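Aminopeptidase N family protein (Idiomarina loihiensis L2TR, PDB 4FGM) probably acts as a zinc-dependent aminopeptidase of the M61 family, removing residues from the amino terminus of peptides. Local coordinates at residues A202-I207 with S269-E274. Residues are numbered along the deposited sequence; the frame is centred on the assembly and turned at random.
Sequences ADLAKI and SLCCHE. With ZN (zinc ion), chain C; MAE (maleic acid), chain B.
Leu204 lies level with Cys271 and Ile207 with Cys272 where helix 197-215 packs against helix 262-277, the CA atoms of Ile207 and Cys272 lying 6.7 Å apart and those of Leu204 and Cys271 7.9 Å apart. The contact is narrow and apolar: 149 Å² is buried, and all four touching residues are buried in the protein. At its wider end, Leu204 reaches across with a single methyl, CD2, which comes 3.8 Å from CB of Cys271 and also meets the sulfur of that residue. At the closer end, the branch methyl CG2 of Ile207 lies 3.8 Å from SG of Cys272 and almost equally near its CB, so it rests along the CB-SG bond. The two sulfurs diverge along the face turned to helix 197-215, and the rotamers set each next to a different side chain: SG of Cys271, beside its own backbone N (chi1 -62°), by Leu204, and SG of Cys272, anti to N (chi1 -177°), by Ile207.

Helix 262-277 carries the HExxH motif of a zinc metallopeptidase, and the next two residues, His273 and Glu274, belong to the active site. The imidazole of His273 is directed away from helix 197-215, and its NE2 binds zinc at 2.3 Å; His277 and Glu307 supply the other protein ligands. Maleic acid occupies a further coordination position through O2, also 2.3 Å from the metal and near the plane of the His273 ring, at its edge. The ND1 of that ring is hydrogen-bonded to OD2 of Asp314, a second-shell carboxylate that would hold the ring's rotation and may make NE2 a stronger donor to zinc. Both carboxylate oxygens of Glu274 stand close to O2 of the maleic acid, OE1 at 3.7 Å, without an assigned hydrogen bond. Phe178 of strand 174-180 touches Leu204, while Leu318 of helix 308-320 and Ile323 of a loop touch Ile207.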
ATOM      1  N   ALA A 202      -0.087 -22.267  -4.882  1.00 44.47           N
ATOM      2  CA  ALA A 202      -1.233 -22.768  -5.627  1.00 44.11           C
ATOM      3  C   ALA A 202      -2.339 -21.712  -5.618  1.00 47.64           C
ATOM      4  O   ALA A 202      -3.006 -21.500  -6.633  1.00 49.41           O
ATOM      5  CB  ALA A 202      -1.737 -24.065  -5.013  1.00 39.18           C
ATOM      6  N   ASP A 203      -2.540 -21.048  -4.477  1.00 41.03           N
ATOM      7  CA  ASP A 203      -3.562 -20.008  -4.414  1.00 45.25           C
ATOM      8  C   ASP A 203      -3.155 -18.786  -5.243  1.00 46.53           C
ATOM      9  O   ASP A 203      -4.000 -18.175  -5.912  1.00 46.40           O
ATOM     10  CB  ASP A 203      -3.839 -19.587  -2.966  1.00 41.99           C
ATOM     11  CG  ASP A 203      -4.592 -20.648  -2.184  1.00 50.56           C
ATOM     12  OD1 ASP A 203      -5.289 -21.468  -2.821  1.00 54.34           O
ATOM     13  OD2 ASP A 203      -4.499 -20.654  -0.937  1.00 52.35           O
ATOM     14  N   LEU A 204      -1.871 -18.427  -5.206  1.00 35.59           N
ATOM     15  CA  LEU A 204      -1.408 -17.281  -5.981  1.00 40.61           C
ATOM     16  C   LEU A 204      -1.610 -17.550  -7.475  1.00 44.26           C
ATOM     17  O   LEU A 204      -1.972 -16.643  -8.240  1.00 40.97           O
ATOM     18  CB  LEU A 204       0.066 -16.976  -5.684  1.00 39.26           C
ATOM     19  CG  LEU A 204       0.365 -16.400  -4.289  1.00 45.64           C
ATOM     20  CD1 LEU A 204       1.872 -16.171  -4.120  1.00 41.40           C
ATOM     21  CD2 LEU A 204      -0.405 -15.082  -4.103  1.00 41.10           C
ATOM     22  N   ALA A 205      -1.390 -18.799  -7.884  1.00 43.72           N
ATOM     23  CA  ALA A 205      -1.569 -19.176  -9.282  1.00 45.87           C
ATOM     24  C   ALA A 205      -3.010 -18.881  -9.689  1.00 46.19           C
ATOM     25  O   ALA A 205      -3.258 -18.353 -10.773  1.00 48.85           O
ATOM     26  CB  ALA A 205      -1.259 -20.659  -9.484  1.00 39.61           C
ATOM     27  N   LYS A 206      -3.956 -19.218  -8.817  1.00 40.02           N
ATOM     28  CA  LYS A 206      -5.362 -18.966  -9.101  1.00 47.51           C
ATOM     29  C   LYS A 206      -5.631 -17.473  -9.214  1.00 51.28           C
ATOM     30  O   LYS A 206      -6.210 -17.011 -10.203  1.00 49.96           O
ATOM     31  CB  LYS A 206      -6.262 -19.584  -8.017  1.00 43.55           C
ATOM     32  CG  LYS A 206      -6.689 -21.008  -8.329  1.00 50.17           C
ATOM     33  CD  LYS A 206      -7.819 -21.496  -7.427  1.00 61.52           C
ATOM     34  CE  LYS A 206      -7.304 -22.046  -6.107  1.00 63.89           C
ATOM     35  NZ  LYS A 206      -8.418 -22.591  -5.275  1.00 70.98           N
ATOM     36  N   ILE A 207      -5.212 -16.718  -8.205  1.00 47.86           N
ATOM     37  CA  ILE A 207      -5.414 -15.278  -8.226  1.00 48.93           C
ATOM     38  C   ILE A 207      -4.798 -14.670  -9.490  1.00 49.41           C
ATOM     39  O   ILE A 207      -5.451 -13.906 -10.207  1.00 49.52           O
ATOM     40  CB  ILE A 207      -4.780 -14.618  -6.989  1.00 47.86           C
ATOM     41  CG1 ILE A 207      -5.505 -15.097  -5.726  1.00 49.15           C
ATOM     42  CG2 ILE A 207      -4.835 -13.110  -7.115  1.00 41.19           C
ATOM     43  CD1 ILE A 207      -4.802 -14.738  -4.436  1.00 43.14           C
ATOM     44  N   SER A 269      -4.780 -10.922  -0.088  1.00 38.69           N
ATOM     45  CA  SER A 269      -5.357  -9.673  -0.544  1.00 46.74           C
ATOM     46  C   SER A 269      -4.235  -8.693  -0.911  1.00 40.95           C
ATOM     47  O   SER A 269      -4.341  -7.950  -1.890  1.00 42.75           O
ATOM     48  CB  SER A 269      -6.249  -9.088   0.548  1.00 46.57           C
ATOM     49  OG  SER A 269      -6.893  -7.918   0.089  1.00 56.83           O
ATOM     50  N   LEU A 270      -3.158  -8.703  -0.126  1.00 36.09           N
ATOM     51  CA  LEU A 270      -2.013  -7.829  -0.382  1.00 34.91           C
ATOM     52  C   LEU A 270      -1.340  -8.191  -1.708  1.00 40.64           C
ATOM     53  O   LEU A 270      -1.031  -7.305  -2.516  1.00 36.59           O
ATOM     54  CB  LEU A 270      -0.987  -7.936   0.750  1.00 36.46           C
ATOM     55  CG  LEU A 270       0.324  -7.148   0.582  1.00 39.15           C
ATOM     56  CD1 LEU A 270       0.051  -5.652   0.438  1.00 39.64           C
ATOM     57  CD2 LEU A 270       1.198  -7.389   1.794  1.00 35.53           C
ATOM     58  N   CYS A 271      -1.118  -9.487  -1.931  1.00 34.07           N
ATOM     59  CA  CYS A 271      -0.476  -9.944  -3.164  1.00 41.50           C
ATOM     60  C   CYS A 271      -1.343  -9.602  -4.365  1.00 41.21           C
ATOM     61  O   CYS A 271      -0.851  -9.130  -5.389  1.00 40.98           O
ATOM     62  CB  CYS A 271      -0.245 -11.452  -3.138  1.00 40.07           C
ATOM     63  SG  CYS A 271       0.840 -12.010  -1.828  1.00 44.64           S
ATOM     64  N   CYS A 272      -2.639  -9.849  -4.224  1.00 44.00           N
ATOM     65  CA  CYS A 272      -3.600  -9.569  -5.277  1.00 43.68           C
ATOM     66  C   CYS A 272      -3.581  -8.077  -5.615  1.00 43.27           C
ATOM     67  O   CYS A 272      -3.726  -7.685  -6.772  1.00 44.27           O
ATOM     68  CB  CYS A 272      -4.997  -9.977  -4.812  1.00 43.91           C
ATOM     69  SG  CYS A 272      -6.284  -9.761  -6.036  1.00 46.34           S
ATOM     70  N   HIS A 273      -3.394  -7.257  -4.585  1.00 43.05           N
ATOM     71  CA  HIS A 273      -3.363  -5.810  -4.725  1.00 39.46           C
ATOM     72  C   HIS A 273      -2.129  -5.341  -5.521  1.00 45.79           C
ATOM     73  O   HIS A 273      -2.241  -4.546  -6.465  1.00 40.68           O
ATOM     74  CB  HIS A 273      -3.365  -5.171  -3.330  1.00 39.25           C
ATOM     75  CG  HIS A 273      -3.424  -3.676  -3.340  1.00 45.63           C
ATOM     76  ND1 HIS A 273      -4.598  -2.978  -3.145  1.00 51.85           N
ATOM     77  CD2 HIS A 273      -2.459  -2.745  -3.527  1.00 45.67           C
ATOM     78  CE1 HIS A 273      -4.354  -1.680  -3.207  1.00 51.92           C
ATOM     79  NE2 HIS A 273      -3.064  -1.512  -3.439  1.00 51.55           N
ATOM     80  N   GLU A 274      -0.951  -5.832  -5.147  1.00 38.27           N
ATOM     81  CA  GLU A 274       0.264  -5.418  -5.838  1.00 37.99           C
ATOM     82  C   GLU A 274       0.293  -5.928  -7.278  1.00 40.84           C
ATOM     83  O   GLU A 274       0.699  -5.211  -8.193  1.00 43.11           O
ATOM     84  CB  GLU A 274       1.494  -5.912  -5.075  1.00 39.31           C
ATOM     85  CG  GLU A 274       1.570  -5.463  -3.611  1.00 39.42           C
ATOM     86  CD  GLU A 274       1.312  -3.978  -3.417  1.00 45.14           C
ATOM     87  OE1 GLU A 274       1.595  -3.189  -4.340  1.00 53.41           O
ATOM     88  OE2 GLU A 274       0.837  -3.588  -2.332  1.00 48.58           O
TER
HETATM   89 ZN    ZN C 602      -1.931   0.339  -4.068  1.00 53.85          ZN
HETATM   90  C1  MAE B 601       0.017   0.894  -2.318  1.00101.44           C
HETATM   91  O1  MAE B 601      -0.512   2.017  -2.632  1.00105.83           O
HETATM   92  O2  MAE B 601       0.142   0.030  -3.216  1.00 98.85           O
HETATM   93  C2  MAE B 601       0.490   0.720  -0.927  1.00101.18           C
HETATM   94  C3  MAE B 601       1.528   1.238  -0.276  1.00101.86           C
HETATM   95  C4  MAE B 601       2.515   2.170  -0.810  1.00104.55           C
HETATM   96  O3  MAE B 601       2.563   2.599  -1.979  1.00112.39           O
HETATM   97  O4  MAE B 601       3.343   2.577   0.031  1.00 99.53           O